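Protein DOA1 (PDB 3ODT) probably binds ubiquitin through its WD40 beta-propeller domain and takes part in regulating the turnover of F-box proteins. Local coordinates at residues A[62-70]-A[105-113]; A[199-209]-A[220-231]. All blocks are in the same frame, centred on the assembly; numbering follows the deposited sequence.

Overall arrangement
The chain folds as a seven-bladed WD40 beta-propeller, each blade a four-stranded antiparallel sheet. Interaction 1 lies between neighbouring blades; interaction 2 combines a hairpin within one blade with the first strand of the next. Interaction 1 comes first along the chain and is complete before interaction 2 begins. It sets first strand 62-68 beside first strand 107-113 of the next blade. Its centre is about 8 Å from the centre of the chain. The centre of interaction 2 is about 14 Å from it. There 206-211 pairs with 217-222, the chain crosses over, and 228-233 packs on 197-202 and 206-211 from the next blade. The two centres are 21 Å apart and the interactions do not touch.

Interaction 1: residues A[62-70]-A[105-113]; sequences LNSVCYDSE and GNVCSLSFQ
Phe-112 turns one ring face to the CA and side chain of Asp-68, and this stack closes one end of the contact. The Phe-112 side chain can be followed outward. CB sits 4.0 Å from SG of Cys-66. CG and CD2 pass near the carbonyl O of Tyr-67, with CD2 3.5 Å from that oxygen. CD1 lies near CB of Asp-68, and CE2 near the backbone N of Ser-69. CE1 comes to 3.3 Å from CG of the Asp-68 carboxylate, and CZ at the tip meets OD1. CG of Phe-112 is anti to its backbone N (chi1 177°), which sends the ring along this route. CA of Asp-68 stands 3.7 Å from the ring centroid, almost on the ring normal, a CH-pi contact. The carboxylate is stacked on the ring with the planes 24° apart. Its OD1 also accepts from the backbone N of Glu-70, an Asx turn, and from the backbone N of Lys-71, which should limit its rotation.

In the middle, small side chains meet. SG of Cys-66 rests 3.9 Å from CB of Leu-110, whose CD1 reaches OG of Ser-64.

The other end is polar. OG of Ser-64 donates to the carbonyl O of Val-107 at 3.0 Å, from above the carbonyl plane. ND2 of Asn-63 donates to OD1 of Asn-106 at 2.9 Å. The two amide planes are nearly perpendicular, so the bond joins them without stacking.

The strands run almost parallel, 8° apart, yet no backbone hydrogen bond links them. Each pairs within its own sheet, and each carries a classic beta bulge, opposite Gly-77 and Gly-120. Side chains meeting side chains and backbone, rather than strand pairing, join the two sheets here, as at the interface of adjacent inner strands in a WD40 propeller.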
loop_
_atom_site.group_PDB
_atom_site.type_symbol
_atom_site.label_atom_id
_atom_site.label_comp_id
_atom_site.label_asym_id
_atom_site.label_seq_id
_atom_site.Cartn_x
_atom_site.Cartn_y
_atom_site.Cartn_z
ATOM N N LEU A 62 13.816 -1.945 -2.141
ATOM C CA LEU A 62 12.775 -1.018 -1.709
ATOM C C LEU A 62 11.436 -1.762 -1.779
ATOM O O LEU A 62 11.093 -2.387 -2.804
ATOM C CB LEU A 62 12.765 0.246 -2.562
ATOM C CG LEU A 62 14.033 1.095 -2.507
ATOM C CD1 LEU A 62 13.905 2.295 -3.407
ATOM C CD2 LEU A 62 14.280 1.513 -1.065
ATOM N N ASN A 63 10.709 -1.691 -0.664
ATOM C CA ASN A 63 9.476 -2.439 -0.442
ATOM C C ASN A 63 8.229 -1.619 -0.205
ATOM O O ASN A 63 7.119 -2.133 -0.287
ATOM C CB ASN A 63 9.683 -3.419 0.699
ATOM C CG ASN A 63 10.652 -4.529 0.329
ATOM O OD1 ASN A 63 10.525 -5.127 -0.732
ATOM N ND2 ASN A 63 11.643 -4.785 1.196
ATOM N N SER A 64 8.408 -0.331 0.073
ATOM C CA SER A 64 7.290 0.535 0.392
ATOM C C SER A 64 7.524 1.954 -0.152
ATOM O O SER A 64 8.669 2.445 -0.238
ATOM C CB SER A 64 7.066 0.540 1.903
ATOM O OG SER A 64 8.225 0.953 2.587
ATOM N N VAL A 65 6.414 2.612 -0.462
ATOM C CA VAL A 65 6.425 3.987 -0.948
ATOM C C VAL A 65 5.112 4.649 -0.536
ATOM O O VAL A 65 4.070 3.976 -0.390
ATOM C CB VAL A 65 6.575 4.036 -2.510
ATOM C CG1 VAL A 65 5.312 3.516 -3.206
ATOM C CG2 VAL A 65 6.961 5.422 -3.024
ATOM N N CYS A 66 5.179 5.965 -0.329
ATOM C CA CYS A 66 3.988 6.797 -0.196
ATOM C C CYS A 66 4.345 8.198 -0.660
ATOM O O CYS A 66 5.499 8.475 -1.024
ATOM C CB CYS A 66 3.423 6.787 1.225
ATOM S SG CYS A 66 4.433 7.626 2.457
ATOM N N TYR A 67 3.355 9.079 -0.637
ATOM C CA TYR A 67 3.522 10.407 -1.196
ATOM C C TYR A 67 3.011 11.444 -0.194
ATOM O O TYR A 67 1.858 11.389 0.237
ATOM C CB TYR A 67 2.777 10.535 -2.524
ATOM C CG TYR A 67 2.848 11.927 -3.131
ATOM C CD1 TYR A 67 4.075 12.512 -3.429
ATOM C CD2 TYR A 67 1.690 12.649 -3.425
ATOM C CE1 TYR A 67 4.154 13.753 -3.970
ATOM C CE2 TYR A 67 1.768 13.902 -3.978
ATOM C CZ TYR A 67 3.012 14.461 -4.235
ATOM O OH TYR A 67 3.136 15.724 -4.781
ATOM N N ASP A 68 3.917 12.336 0.209
ATOM C CA ASP A 68 3.603 13.477 1.052
ATOM C C ASP A 68 3.240 14.599 0.083
ATOM O O ASP A 68 4.087 15.184 -0.602
ATOM C CB ASP A 68 4.793 13.855 1.939
ATOM C CG ASP A 68 4.581 15.158 2.729
ATOM O OD1 ASP A 68 3.763 16.034 2.322
ATOM O OD2 ASP A 68 5.277 15.330 3.768
ATOM N N SER A 69 1.942 14.868 0.014
ATOM C CA SER A 69 1.377 15.776 -0.965
ATOM C C SER A 69 1.573 17.265 -0.626
ATOM O O SER A 69 1.339 18.139 -1.472
ATOM C CB SER A 69 -0.115 15.471 -1.111
ATOM O OG SER A 69 -0.768 15.420 0.161
ATOM N N GLU A 70 1.985 17.593 0.586
ATOM C CA GLU A 70 2.273 19.014 0.853
ATOM C C GLU A 70 3.750 19.346 0.564
ATOM O O GLU A 70 4.052 20.323 -0.137
ATOM C CB GLU A 70 1.826 19.439 2.268
ATOM C CG GLU A 70 0.283 19.568 2.370
ATOM C CD GLU A 70 -0.225 20.202 3.652
ATOM O OE1 GLU A 70 0.599 20.579 4.526
ATOM O OE2 GLU A 70 -1.480 20.323 3.785
ATOM N N GLY A 105 14.562 -2.939 11.104
ATOM C CA GLY A 105 14.362 -3.976 10.127
ATOM C C GLY A 105 13.656 -3.395 8.917
ATOM O O GLY A 105 13.344 -2.200 8.853
ATOM N N ASN A 106 13.382 -4.276 7.970
ATOM C CA ASN A 106 12.755 -3.939 6.693
ATOM C C ASN A 106 11.554 -3.036 6.926
ATOM O O ASN A 106 10.695 -3.364 7.755
ATOM C CB ASN A 106 12.306 -5.215 5.996
ATOM C CG ASN A 106 11.646 -4.958 4.666
ATOM O OD1 ASN A 106 12.006 -4.025 3.930
ATOM N ND2 ASN A 106 10.659 -5.807 4.332
ATOM N N VAL A 107 11.486 -1.938 6.175
ATOM C CA VAL A 107 10.314 -1.087 6.177
ATOM C C VAL A 107 9.397 -1.589 5.070
ATOM O O VAL A 107 9.631 -1.331 3.895
ATOM C CB VAL A 107 10.672 0.391 5.979
ATOM C CG1 VAL A 107 9.415 1.234 6.058
ATOM C CG2 VAL A 107 11.679 0.834 7.046
ATOM N N CYS A 108 8.377 -2.340 5.480
ATOM C CA CYS A 108 7.505 -3.042 4.537
ATOM C C CYS A 108 6.215 -2.324 4.186
ATOM O O CYS A 108 5.492 -2.793 3.298
ATOM C CB CYS A 108 7.167 -4.462 5.020
ATOM S SG CYS A 108 6.559 -4.547 6.676
ATOM N N SER A 109 5.912 -1.214 4.867
ATOM C CA SER A 109 4.759 -0.417 4.498
ATOM C C SER A 109 4.975 1.029 4.854
ATOM O O SER A 109 5.665 1.338 5.827
ATOM C CB SER A 109 3.471 -0.940 5.145
ATOM O OG SER A 109 3.396 -0.594 6.518
ATOM N N LEU A 110 4.350 1.908 4.068
ATOM C CA LEU A 110 4.391 3.341 4.295
ATOM C C LEU A 110 3.024 3.903 3.938
ATOM O O LEU A 110 2.378 3.462 2.966
ATOM C CB LEU A 110 5.452 4.043 3.431
ATOM C CG LEU A 110 6.874 3.943 3.948
ATOM C CD1 LEU A 110 7.844 4.423 2.886
ATOM C CD2 LEU A 110 7.033 4.766 5.235
ATOM N N SER A 111 2.595 4.905 4.698
ATOM C CA SER A 111 1.363 5.623 4.403
ATOM C C SER A 111 1.508 7.062 4.897
ATOM O O SER A 111 2.212 7.324 5.865
ATOM C CB SER A 111 0.194 4.927 5.105
ATOM O OG SER A 111 -1.039 5.417 4.620
ATOM N N PHE A 112 0.827 7.980 4.218
ATOM C CA PHE A 112 0.798 9.370 4.592
ATOM C C PHE A 112 -0.640 9.867 4.654
ATOM O O PHE A 112 -1.451 9.636 3.750
ATOM C CB PHE A 112 1.600 10.203 3.592
ATOM C CG PHE A 112 1.568 11.668 3.846
ATOM C CD1 PHE A 112 2.529 12.256 4.649
ATOM C CD2 PHE A 112 0.606 12.483 3.263
ATOM C CE1 PHE A 112 2.524 13.642 4.862
ATOM C CE2 PHE A 112 0.605 13.856 3.483
ATOM C CZ PHE A 112 1.558 14.418 4.299
ATOM N N GLN A 113 -0.940 10.542 5.748
ATOM C CA GLN A 113 -2.228 11.186 5.905
ATOM C C GLN A 113 -2.117 12.423 6.797
ATOM O O GLN A 113 -1.618 12.337 7.907
ATOM C CB GLN A 113 -3.195 10.184 6.521
ATOM C CG GLN A 113 -4.657 10.496 6.276
ATOM C CD GLN A 113 -5.506 9.303 6.540
ATOM O OE1 GLN A 113 -5.471 8.329 5.788
ATOM N NE2 GLN A 113 -6.243 9.338 7.638
#

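Interaction 2: residues A[199-209]-A[220-231]; sequences ISCSNDGLIKL and TYEGHESFVYCI
Val-228 fits between Cys-201 and Gly-205 where two blades of the WD40 propeller meet. Strand 217-222 closes one blade and strand 228-233 opens the next, with residues 223-227 passing between them.

The buried side is tight. CG1 of Val-228 lies 3.6 Å from CB of Cys-201. Its CG2 reaches the carbonyl carbon of Gly-205. Ile-231 continues this layer, its CD1 3.6 Å from CG1 of Ile-199. The two side chains lie alongside each other, pointing opposite ways. Ile-207 adds its CD1 beside CG2 of Ile-231, and its CG2 meets CD1 of Tyr-221 at 3.8 Å. Within the hairpin, Tyr-221 N gives a nearly straight 2.8 Å bond to Ile-207 O, but the return bond is weak. CG of Tyr-221 is anti to the carbonyl carbon (chi1 -48°), and the ring runs edge-on past the backbone of Ile-207 to Leu-209. There its OH touches CB of Leu-209 and bonds to the carbonyl O of Lys-253. The carbonyl O of Gly-205 is buried near CB of His-224 and has no hydrogen-bond partner. The His-224 ring turns to the next blade, where NE2 bonds to OG of Ser-241.

The outer side is looser. CD2 of Leu-206 comes no closer than 4.1 Å to CG2 of Thr-220. The extended Lys-208 chain runs alongside OG1 of Thr-220, and its NZ bonds to the carbonyl O of Ile-182. Thr-220 and Glu-222 are exposed.

At the turn 202-205, the amide of Asn-203 stacks over one face of the Phe-227 ring, 24° from coplanar. Beside it, Ser-202 O takes two bonds from opposite faces of its carbonyl plane, from Gly-205 N and, at 3.0 Å, from Val-228 N.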
loop_
_atom_site.group_PDB
_atom_site.type_symbol
_atom_site.label_atom_id
_atom_site.label_comp_id
_atom_site.label_asym_id
_atom_site.label_seq_id
_atom_site.Cartn_x
_atom_site.Cartn_y
_atom_site.Cartn_z
ATOM N N ILE A 199 -11.082 -2.502 6.600
ATOM C CA ILE A 199 -10.943 -3.774 5.917
ATOM C C ILE A 199 -9.531 -4.278 6.116
ATOM O O ILE A 199 -8.582 -3.496 6.170
ATOM C CB ILE A 199 -11.324 -3.721 4.436
ATOM C CG1 ILE A 199 -10.499 -2.681 3.709
ATOM C CG2 ILE A 199 -12.794 -3.330 4.308
ATOM C CD1 ILE A 199 -10.590 -2.833 2.174
ATOM N N SER A 200 -9.378 -5.589 6.241
ATOM C CA SER A 200 -8.068 -6.198 6.363
ATOM C C SER A 200 -7.992 -7.349 5.367
ATOM O O SER A 200 -9.017 -7.890 4.941
ATOM C CB SER A 200 -7.854 -6.750 7.767
ATOM O OG SER A 200 -8.909 -7.621 8.113
ATOM N N CYS A 201 -6.777 -7.721 5.003
ATOM C CA CYS A 201 -6.547 -8.898 4.185
ATOM C C CYS A 201 -5.362 -9.675 4.714
ATOM O O CYS A 201 -4.543 -9.146 5.501
ATOM C CB CYS A 201 -6.330 -8.519 2.708
ATOM S SG CYS A 201 -4.791 -7.654 2.365
ATOM N N SER A 202 -5.258 -10.925 4.269
ATOM C CA SER A 202 -4.400 -11.865 4.937
ATOM C C SER A 202 -3.833 -12.959 4.031
ATOM O O SER A 202 -4.320 -13.204 2.918
ATOM C CB SER A 202 -5.237 -12.464 6.081
ATOM O OG SER A 202 -4.690 -13.619 6.693
ATOM N N ASN A 203 -2.801 -13.636 4.525
ATOM C CA ASN A 203 -2.308 -14.834 3.866
ATOM C C ASN A 203 -3.361 -15.947 3.814
ATOM O O ASN A 203 -3.197 -16.888 3.067
ATOM C CB ASN A 203 -1.090 -15.387 4.602
ATOM C CG ASN A 203 0.196 -14.610 4.316
ATOM O OD1 ASN A 203 0.190 -13.547 3.672
ATOM N ND2 ASN A 203 1.309 -15.151 4.800
ATOM N N ASP A 204 -4.436 -15.817 4.585
ATOM C CA ASP A 204 -5.514 -16.801 4.558
ATOM C C ASP A 204 -6.378 -16.696 3.302
ATOM O O ASP A 204 -7.298 -17.476 3.115
ATOM C CB ASP A 204 -6.383 -16.731 5.821
ATOM C CG ASP A 204 -7.205 -15.433 5.928
ATOM O OD1 ASP A 204 -7.229 -14.631 4.951
ATOM O OD2 ASP A 204 -7.834 -15.212 6.988
ATOM N N GLY A 205 -6.066 -15.743 2.431
ATOM C CA GLY A 205 -6.798 -15.592 1.196
ATOM C C GLY A 205 -8.034 -14.730 1.279
ATOM O O GLY A 205 -8.704 -14.562 0.283
ATOM N N LEU A 206 -8.313 -14.154 2.445
ATOM C CA LEU A 206 -9.572 -13.461 2.694
ATOM C C LEU A 206 -9.344 -11.971 2.895
ATOM O O LEU A 206 -8.283 -11.542 3.341
ATOM C CB LEU A 206 -10.283 -14.042 3.939
ATOM C CG LEU A 206 -10.599 -15.537 3.887
ATOM C CD1 LEU A 206 -11.142 -16.077 5.203
ATOM C CD2 LEU A 206 -11.594 -15.796 2.738
ATOM N N ILE A 207 -10.385 -11.214 2.576
ATOM C CA ILE A 207 -10.523 -9.806 2.899
ATOM C C ILE A 207 -11.756 -9.723 3.762
ATOM O O ILE A 207 -12.722 -10.409 3.501
ATOM C CB ILE A 207 -10.752 -8.977 1.634
ATOM C CG1 ILE A 207 -9.652 -9.274 0.603
ATOM C CG2 ILE A 207 -10.864 -7.510 1.985
ATOM C CD1 ILE A 207 -10.028 -8.870 -0.807
ATOM N N LYS A 208 -11.696 -8.939 4.817
ATOM C CA LYS A 208 -12.816 -8.793 5.737
ATOM C C LYS A 208 -13.069 -7.323 6.115
ATOM O O LYS A 208 -12.125 -6.548 6.340
ATOM C CB LYS A 208 -12.573 -9.624 7.002
ATOM C CG LYS A 208 -12.427 -11.085 6.717
ATOM C CD LYS A 208 -12.455 -11.963 7.967
ATOM C CE LYS A 208 -12.087 -13.379 7.627
ATOM N NZ LYS A 208 -12.329 -14.322 8.747
ATOM N N LEU A 209 -14.350 -6.967 6.200
ATOM C CA LEU A 209 -14.807 -5.679 6.701
ATOM C C LEU A 209 -15.143 -5.866 8.175
ATOM O O LEU A 209 -15.877 -6.789 8.536
ATOM C CB LEU A 209 -16.051 -5.256 5.918
ATOM C CG LEU A 209 -16.737 -4.000 6.431
ATOM C CD1 LEU A 209 -15.857 -2.767 6.257
ATOM C CD2 LEU A 209 -18.031 -3.826 5.697
ATOM N N THR A 220 -17.197 -10.824 4.592
ATOM C CA THR A 220 -16.010 -11.517 4.133
ATOM C C THR A 220 -16.055 -11.571 2.593
ATOM O O THR A 220 -17.088 -11.875 2.000
ATOM C CB THR A 220 -15.940 -12.930 4.725
ATOM O OG1 THR A 220 -15.891 -12.855 6.151
ATOM C CG2 THR A 220 -14.720 -13.642 4.258
ATOM N N TYR A 221 -14.928 -11.243 1.973
ATOM C CA TYR A 221 -14.808 -11.234 0.513
ATOM C C TYR A 221 -13.883 -12.365 0.109
ATOM O O TYR A 221 -12.663 -12.284 0.286
ATOM C CB TYR A 221 -14.276 -9.874 0.031
ATOM C CG TYR A 221 -14.997 -8.674 0.645
ATOM C CD1 TYR A 221 -14.627 -8.179 1.898
ATOM C CD2 TYR A 221 -16.026 -8.019 -0.038
ATOM C CE1 TYR A 221 -15.276 -7.106 2.484
ATOM C CE2 TYR A 221 -16.695 -6.932 0.548
ATOM C CZ TYR A 221 -16.294 -6.482 1.799
ATOM O OH TYR A 221 -16.900 -5.390 2.346
ATOM N N GLU A 222 -14.495 -13.440 -0.366
ATOM C CA GLU A 222 -13.816 -14.696 -0.659
ATOM C C GLU A 222 -13.589 -14.891 -2.150
ATOM O O GLU A 222 -14.480 -14.662 -2.966
ATOM C CB GLU A 222 -14.676 -15.858 -0.136
ATOM C CG GLU A 222 -14.080 -17.241 -0.333
ATOM C CD GLU A 222 -14.680 -18.270 0.622
ATOM O OE1 GLU A 222 -15.805 -18.034 1.126
ATOM O OE2 GLU A 222 -14.021 -19.305 0.882
ATOM N N GLY A 223 -12.391 -15.339 -2.509
ATOM C CA GLY A 223 -12.123 -15.703 -3.894
ATOM C C GLY A 223 -10.641 -15.794 -4.232
ATOM O O GLY A 223 -10.259 -16.620 -5.045
ATOM N N HIS A 224 -9.795 -14.972 -3.629
ATOM C CA HIS A 224 -8.366 -15.125 -3.881
ATOM C C HIS A 224 -7.925 -16.537 -3.535
ATOM O O HIS A 224 -8.357 -17.110 -2.534
ATOM C CB HIS A 224 -7.541 -14.132 -3.081
ATOM C CG HIS A 224 -7.436 -12.789 -3.701
ATOM N ND1 HIS A 224 -6.681 -12.563 -4.827
ATOM C CD2 HIS A 224 -7.962 -11.596 -3.343
ATOM C CE1 HIS A 224 -6.758 -11.279 -5.145
ATOM N NE2 HIS A 224 -7.510 -10.668 -4.245
ATOM N N GLU A 225 -7.037 -17.081 -4.366
ATOM C CA GLU A 225 -6.632 -18.472 -4.226
ATOM C C GLU A 225 -5.317 -18.630 -3.494
ATOM O O GLU A 225 -4.866 -19.771 -3.260
ATOM C CB GLU A 225 -6.525 -19.153 -5.591
ATOM C CG GLU A 225 -7.783 -18.993 -6.428
ATOM C CD GLU A 225 -7.507 -19.082 -7.913
ATOM O OE1 GLU A 225 -6.905 -18.133 -8.479
ATOM O OE2 GLU A 225 -7.891 -20.109 -8.506
ATOM N N SER A 226 -4.709 -17.510 -3.124
ATOM C CA SER A 226 -3.469 -17.520 -2.362
ATOM C C SER A 226 -3.467 -16.356 -1.382
ATOM O O SER A 226 -4.524 -15.871 -0.979
ATOM C CB SER A 226 -2.262 -17.426 -3.298
ATOM O OG SER A 226 -1.090 -17.911 -2.667
ATOM N N PHE A 227 -2.276 -15.907 -1.004
ATOM C CA PHE A 227 -2.146 -14.778 -0.111
ATOM C C PHE A 227 -2.703 -13.502 -0.743
ATOM O O PHE A 227 -2.529 -13.258 -1.958
ATOM C CB PHE A 227 -0.683 -14.505 0.226
ATOM C CG PHE A 227 0.073 -15.695 0.642
ATOM C CD1 PHE A 227 -0.525 -16.702 1.362
ATOM C CD2 PHE A 227 1.380 -15.839 0.259
ATOM C CE1 PHE A 227 0.179 -17.811 1.740
ATOM C CE2 PHE A 227 2.092 -16.965 0.630
ATOM C CZ PHE A 227 1.482 -17.944 1.367
ATOM N N VAL A 228 -3.310 -12.666 0.092
ATOM C CA VAL A 228 -3.737 -11.349 -0.345
ATOM C C VAL A 228 -2.747 -10.336 0.219
ATOM O O VAL A 228 -2.595 -10.229 1.441
ATOM C CB VAL A 228 -5.177 -11.015 0.063
ATOM C CG1 VAL A 228 -5.615 -9.738 -0.624
ATOM C CG2 VAL A 228 -6.123 -12.160 -0.257
ATOM N N TYR A 229 -2.068 -9.593 -0.666
ATOM C CA TYR A 229 -0.993 -8.700 -0.244
ATOM C C TYR A 229 -1.395 -7.249 -0.041
ATOM O O TYR A 229 -0.768 -6.547 0.748
ATOM C CB TYR A 229 0.126 -8.723 -1.278
ATOM C CG TYR A 229 0.826 -10.053 -1.446
ATOM C CD1 TYR A 229 1.220 -10.808 -0.344
ATOM C CD2 TYR A 229 1.086 -10.563 -2.696
ATOM C CE1 TYR A 229 1.865 -12.016 -0.492
ATOM C CE2 TYR A 229 1.769 -11.767 -2.855
ATOM C CZ TYR A 229 2.126 -12.489 -1.748
ATOM O OH TYR A 229 2.780 -13.665 -1.896
ATOM N N CYS A 230 -2.420 -6.776 -0.763
ATOM C CA CYS A 230 -2.695 -5.346 -0.749
ATOM C C CYS A 230 -4.166 -5.153 -1.011
ATOM O O CYS A 230 -4.753 -5.933 -1.766
ATOM C CB CYS A 230 -1.875 -4.643 -1.847
ATOM S SG CYS A 230 -1.975 -2.827 -1.776
ATOM N N ILE A 231 -4.767 -4.162 -0.338
ATOM C CA ILE A 231 -6.118 -3.704 -0.587
ATOM C C ILE A 231 -6.137 -2.180 -0.536
ATOM O O ILE A 231 -5.386 -1.557 0.209
ATOM C CB ILE A 231 -7.123 -4.226 0.454
ATOM C CG1 ILE A 231 -6.587 -4.046 1.869
ATOM C CG2 ILE A 231 -7.440 -5.677 0.194
ATOM C CD1 ILE A 231 -7.514 -4.473 2.973
#